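Local coordinates for protein dihydrodipicolinate synthase (Thermotoga maritima, PDB 3PB2) that catalyses the condensation of pyruvate with L-aspartate semialdehyde to 4-hydroxy-tetrahydrodipicolinate, in lysine biosynthesis, through a Schiff base, at residues A[136-141]-A[165-170]; A[22-27]-A[61-66]. The protein carries 2 engineered substitutions. One frame throughout, in Å; residues are numbered along the deposited sequence.

Contact 1. Residues A[136-141]-A[165-170]; sequences VVYNVP and GIKEAN
Glu168 OE2 takes two N-H groups: Asn139 ND2 at 2.8 Å, arriving on the syn lone pair along an almost straight bond (172°), and the backbone N of Asn170, on the anti side at 3.0 Å. The carboxylate stands nearly perpendicular to the Asn139 amide (81°), whose plane nevertheless holds the bond. Thr179 and Gln175 hold OE1, so a buried acid fits here, and the N-H donors from Asn139, Asn170 and Gln175 would favour its charged form. Between the parallel strands runs a backbone ladder, tightest at Lys167 N to Val137 O, 2.7 Å. On the barrel's inner face Lys167, with CG anti to the backbone N (chi1 171°) and extended beyond, runs alongside the Tyr138 ring, its CD over one face, 3.9 Å from the ring centroid, and its NZ in an off-centre cation-pi contact. Such reach suits the predicted Schiff-base lysine, beside the predicted proton donor/acceptor Tyr138, whose OH bonds Thr49 OG1. Val140 CG1 covers the opposite ring face; small Ala169 CB fits at the edge. Outside, branched Val137 CG1 meets Ile166 CD1 at 3.8 Å. Strand 104-108 flanks 136-139, strand 191-194 flanks 165-168, helix 173-186 packs over the outer face, and Tyr112 of the second subunit touches Tyr138.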
loop_
_atom_site.group_PDB
_atom_site.type_symbol
_atom_site.label_atom_id
_atom_site.label_comp_id
_atom_site.label_asym_id
_atom_site.label_seq_id
_atom_site.Cartn_x
_atom_site.Cartn_y
_atom_site.Cartn_z
ATOM N N VAL A 136 27.683 -2.778 9.626
ATOM C CA VAL A 136 26.700 -3.292 8.674
ATOM C C VAL A 136 25.437 -2.450 8.773
ATOM O O VAL A 136 24.800 -2.423 9.812
ATOM C CB VAL A 136 26.324 -4.755 8.980
ATOM C CG1 VAL A 136 25.230 -5.247 8.015
ATOM C CG2 VAL A 136 27.558 -5.640 8.936
ATOM N N VAL A 137 25.092 -1.748 7.701
ATOM C CA VAL A 137 23.819 -1.016 7.642
ATOM C C VAL A 137 22.630 -1.981 7.677
ATOM O O VAL A 137 22.646 -3.005 7.002
ATOM C CB VAL A 137 23.740 -0.127 6.380
ATOM C CG1 VAL A 137 22.322 0.443 6.201
ATOM C CG2 VAL A 137 24.783 1.004 6.455
ATOM N N TYR A 138 21.585 -1.660 8.440
ATOM C CA TYR A 138 20.443 -2.579 8.523
ATOM C C TYR A 138 19.158 -1.863 8.075
ATOM O O TYR A 138 18.681 -0.963 8.748
ATOM C CB TYR A 138 20.311 -3.137 9.953
ATOM C CG TYR A 138 19.123 -4.053 10.219
ATOM C CD1 TYR A 138 18.423 -4.666 9.183
ATOM C CD2 TYR A 138 18.722 -4.320 11.520
ATOM C CE1 TYR A 138 17.340 -5.518 9.452
ATOM C CE2 TYR A 138 17.658 -5.167 11.798
ATOM C CZ TYR A 138 16.971 -5.753 10.774
ATOM O OH TYR A 138 15.914 -6.573 11.085
ATOM N N ASN A 139 18.625 -2.257 6.926
ATOM C CA ASN A 139 17.446 -1.602 6.355
ATOM C C ASN A 139 16.225 -2.492 6.529
ATOM O O ASN A 139 16.194 -3.606 6.003
ATOM C CB ASN A 139 17.674 -1.337 4.844
ATOM C CG ASN A 139 16.560 -0.500 4.223
ATOM O OD1 ASN A 139 16.217 0.560 4.747
ATOM N ND2 ASN A 139 15.976 -0.983 3.110
ATOM N N VAL A 140 15.205 -2.014 7.241
ATOM C CA VAL A 140 14.014 -2.837 7.475
ATOM C C VAL A 140 12.780 -1.922 7.617
ATOM O O VAL A 140 12.287 -1.693 8.724
ATOM C CB VAL A 140 14.230 -3.805 8.702
ATOM C CG1 VAL A 140 14.619 -3.021 9.954
ATOM C CG2 VAL A 140 13.006 -4.690 8.951
ATOM N N PRO A 141 12.313 -1.363 6.485
ATOM C CA PRO A 141 11.320 -0.277 6.524
ATOM C C PRO A 141 10.028 -0.684 7.213
ATOM O O PRO A 141 9.389 0.165 7.833
ATOM C CB PRO A 141 11.062 0.045 5.045
ATOM C CG PRO A 141 11.722 -1.040 4.254
ATOM C CD PRO A 141 12.823 -1.598 5.120
ATOM N N GLY A 165 28.984 -3.557 4.628
ATOM C CA GLY A 165 27.869 -4.081 3.879
ATOM C C GLY A 165 26.529 -3.670 4.442
ATOM O O GLY A 165 26.416 -2.790 5.311
ATOM N N ILE A 166 25.495 -4.299 3.916
ATOM C CA ILE A 166 24.141 -3.952 4.304
ATOM C C ILE A 166 23.286 -5.199 4.393
ATOM O O ILE A 166 23.397 -6.105 3.568
ATOM C CB ILE A 166 23.528 -2.980 3.282
ATOM C CG1 ILE A 166 22.071 -2.647 3.645
ATOM C CG2 ILE A 166 23.594 -3.581 1.877
ATOM C CD1 ILE A 166 21.553 -1.352 2.963
ATOM N N LYS A 167 22.462 -5.244 5.436
ATOM C CA LYS A 167 21.475 -6.282 5.612
ATOM C C LYS A 167 20.181 -5.710 5.046
ATOM O O LYS A 167 19.615 -4.772 5.610
ATOM C CB LYS A 167 21.321 -6.611 7.097
ATOM C CG LYS A 167 20.151 -7.533 7.372
ATOM C CD LYS A 167 20.051 -7.882 8.850
ATOM C CE LYS A 167 18.836 -8.793 9.057
ATOM N NZ LYS A 167 18.455 -8.937 10.486
ATOM N N GLU A 168 19.738 -6.254 3.920
ATOM C CA GLU A 168 18.640 -5.665 3.168
ATOM C C GLU A 168 17.354 -6.397 3.484
ATOM O O GLU A 168 17.102 -7.473 2.941
ATOM C CB GLU A 168 18.924 -5.717 1.660
ATOM C CG GLU A 168 17.791 -5.138 0.794
ATOM C CD GLU A 168 17.456 -3.705 1.176
ATOM O OE1 GLU A 168 18.002 -2.783 0.536
ATOM O OE2 GLU A 168 16.651 -3.499 2.122
ATOM N N ALA A 169 16.539 -5.832 4.373
ATOM C CA ALA A 169 15.283 -6.503 4.724
ATOM C C ALA A 169 14.044 -5.854 4.097
ATOM O O ALA A 169 12.937 -6.148 4.500
ATOM C CB ALA A 169 15.113 -6.634 6.238
ATOM N N ASN A 170 14.241 -4.958 3.134
ATOM C CA ASN A 170 13.130 -4.514 2.315
ATOM C C ASN A 170 12.838 -5.667 1.345
ATOM O O ASN A 170 13.700 -6.054 0.578
ATOM C CB ASN A 170 13.510 -3.214 1.598
ATOM C CG ASN A 170 12.418 -2.688 0.692
ATOM O OD1 ASN A 170 11.549 -3.431 0.243
ATOM N ND2 ASN A 170 12.477 -1.388 0.395
#

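Contact 2. Residues A[22-27]-A[61-66]; sequences GELDLE and REKLVS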
loop_
_atom_site.group_PDB
_atom_site.type_symbol
_atom_site.label_atom_id
_atom_site.label_comp_id
_atom_site.label_asym_id
_atom_site.label_seq_id
_atom_site.Cartn_x
_atom_site.Cartn_y
_atom_site.Cartn_z
ATOM N N GLY A 22 13.138 -14.401 34.081
ATOM C CA GLY A 22 13.361 -12.976 33.895
ATOM C C GLY A 22 14.808 -12.522 33.720
ATOM O O GLY A 22 15.069 -11.318 33.620
ATOM N N GLU A 23 15.746 -13.468 33.697
ATOM C CA GLU A 23 17.161 -13.165 33.487
ATOM C C GLU A 23 17.663 -13.851 32.214
ATOM O O GLU A 23 16.996 -14.735 31.678
ATOM C CB GLU A 23 18.006 -13.660 34.667
ATOM C CG GLU A 23 17.523 -13.207 36.034
ATOM C CD GLU A 23 17.764 -11.728 36.266
ATOM O OE1 GLU A 23 18.674 -11.169 35.620
ATOM O OE2 GLU A 23 17.045 -11.127 37.092
ATOM N N LEU A 24 18.839 -13.441 31.741
ATOM C CA LEU A 24 19.524 -14.160 30.668
ATOM C C LEU A 24 19.691 -15.622 31.037
ATOM O O LEU A 24 20.013 -15.933 32.187
ATOM C CB LEU A 24 20.922 -13.584 30.457
ATOM C CG LEU A 24 21.090 -12.207 29.841
ATOM C CD1 LEU A 24 22.585 -11.951 29.636
ATOM C CD2 LEU A 24 20.334 -12.111 28.522
ATOM N N ASP A 25 19.491 -16.515 30.066
ATOM C CA ASP A 25 19.710 -17.948 30.261
ATOM C C ASP A 25 20.930 -18.357 29.430
ATOM O O ASP A 25 20.791 -18.799 28.286
ATOM C CB ASP A 25 18.462 -18.745 29.830
ATOM C CG ASP A 25 18.629 -20.258 29.991
ATOM O OD1 ASP A 25 19.724 -20.721 30.368
ATOM O OD2 ASP A 25 17.663 -21.000 29.712
ATOM N N LEU A 26 22.123 -18.203 30.002
ATOM C CA LEU A 26 23.350 -18.357 29.226
ATOM C C LEU A 26 23.702 -19.815 28.970
ATOM O O LEU A 26 24.408 -20.133 28.006
ATOM C CB LEU A 26 24.525 -17.635 29.894
ATOM C CG LEU A 26 24.425 -16.110 29.933
ATOM C CD1 LEU A 26 25.638 -15.519 30.636
ATOM C CD2 LEU A 26 24.282 -15.543 28.525
ATOM N N GLU A 27 23.209 -20.702 29.827
ATOM C CA GLU A 27 23.412 -22.127 29.623
ATOM C C GLU A 27 22.693 -22.592 28.361
ATOM O O GLU A 27 23.259 -23.314 27.541
ATOM C CB GLU A 27 22.926 -22.918 30.839
ATOM C CG GLU A 27 23.145 -24.401 30.718
ATOM C CD GLU A 27 22.914 -25.131 32.026
ATOM O OE1 GLU A 27 21.753 -25.504 32.300
ATOM O OE2 GLU A 27 23.895 -25.330 32.777
ATOM N N ARG A 61 23.700 -6.937 27.989
ATOM C CA ARG A 61 24.387 -6.861 26.697
ATOM C C ARG A 61 25.860 -7.256 26.855
ATOM O O ARG A 61 26.371 -8.098 26.113
ATOM C CB ARG A 61 24.302 -5.448 26.091
ATOM C CG ARG A 61 22.913 -4.989 25.656
ATOM C CD ARG A 61 22.912 -3.526 25.151
ATOM N NE ARG A 61 23.786 -3.299 23.995
ATOM C CZ ARG A 61 23.404 -3.406 22.718
ATOM N NH1 ARG A 61 22.154 -3.739 22.409
ATOM N NH2 ARG A 61 24.278 -3.182 21.735
ATOM N N GLU A 62 26.540 -6.645 27.823
ATOM C CA GLU A 62 27.963 -6.923 28.025
ATOM C C GLU A 62 28.216 -8.404 28.330
ATOM O O GLU A 62 29.142 -9.013 27.797
ATOM C CB GLU A 62 28.538 -6.049 29.145
ATOM C CG GLU A 62 29.944 -6.455 29.554
ATOM C CD GLU A 62 30.584 -5.478 30.525
ATOM O OE1 GLU A 62 29.899 -4.521 30.951
ATOM O OE2 GLU A 62 31.774 -5.674 30.861
ATOM N N LYS A 63 27.379 -8.974 29.189
ATOM C CA LYS A 63 27.487 -10.380 29.560
ATOM C C LYS A 63 27.296 -11.268 28.331
ATOM O O LYS A 63 28.059 -12.201 28.100
ATOM C CB LYS A 63 26.408 -10.711 30.598
ATOM C CG LYS A 63 26.872 -11.443 31.839
ATOM C CD LYS A 63 25.717 -11.548 32.840
ATOM C CE LYS A 63 26.122 -12.236 34.142
ATOM N NZ LYS A 63 26.446 -13.681 33.963
ATOM N N LEU A 64 26.263 -10.975 27.539
ATOM C CA LEU A 64 25.942 -11.811 26.388
ATOM C C LEU A 64 27.023 -11.730 25.303
ATOM O O LEU A 64 27.415 -12.750 24.731
ATOM C CB LEU A 64 24.578 -11.412 25.810
ATOM C CG LEU A 64 23.986 -12.333 24.738
ATOM C CD1 LEU A 64 23.635 -13.687 25.336
ATOM C CD2 LEU A 64 22.755 -11.684 24.123
ATOM N N VAL A 65 27.501 -10.521 25.020
ATOM C CA VAL A 65 28.559 -10.344 24.022
ATOM C C VAL A 65 29.858 -11.041 24.467
ATOM O O VAL A 65 30.473 -11.788 23.695
ATOM C CB VAL A 65 28.815 -8.848 23.698
ATOM C CG1 VAL A 65 30.068 -8.691 22.838
ATOM C CG2 VAL A 65 27.603 -8.245 22.984
ATOM N N SER A 66 30.253 -10.827 25.719
ATOM C CA SER A 66 31.473 -11.451 26.234
ATOM C C SER A 66 31.410 -12.968 26.180
ATOM O O SER A 66 32.364 -13.622 25.753
ATOM C CB SER A 66 31.758 -10.985 27.664
ATOM O OG SER A 66 32.069 -9.602 27.672
#
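The helical turn that presents Lys63 and Leu64 to Leu24 and Leu26 is held by its own backbone, where Val65 N bonds Arg61 O at 2.9 Å; a turn further on, Thr68 OG1 bonds Leu64 O. No hydrogen bond crosses between 22-27 and 61-66. Leu26 divides its two methyls: CD2 reaches Leu64 CD1 at 3.7 Å, their side chains meeting at a slant, while CD1 lies 3.9 Å from Lys63 NZ. Leu24 sends CD1 to Lys63 CB at 4.1 Å, the two side chains passing one another head to tail, and to Leu64 CB at 4.3 Å. In both Leu24 and Leu26 CG stands anti to the carbonyl carbon (chi1 -71° and -67°), which carries the forked ends across to the helix. Leucine suits these positions, with Leu64 buried and Leu24 and Leu26 partly covered. Lysine suits the exposed rim: its chain is largely aliphatic, and a bend at its end (chi4 -67°) puts NZ beside Leu26. Asp25 is the N-cap of helix 26-37, its side chain taking a backbone N-H just beyond residue 27; OD2 also bonds Ser28 OG. Joining strand 23-24 and the first turn of helix 26-37 to helix 58-72, the contact rests mainly on buried leucine methyls and imposes little directional demand.

Overall arrangement
Both contacts belong to one TIM barrel but to different layers of it. Contact 2 comes first along the chain, at the outer surface, where the start of helix 26-37 meets helix 58-72; contact 1 follows, joining the adjacent fifth and sixth strands of the central sheet, 134-139 and 163-168. They lie on opposite sides of the chain's centre, with their own centres 25 Å apart and nearest atoms about 11 Å apart, so they do not touch. The fold connects them indirectly: helix 58-72 follows strand 43-46, and the loop between these carries Thr49 and Thr50, predicted proton-relay and pyruvate-binding residues. Contact 1 thus holds predicted catalytic residues inside the barrel, whereas contact 2 packs elements of its outer layer.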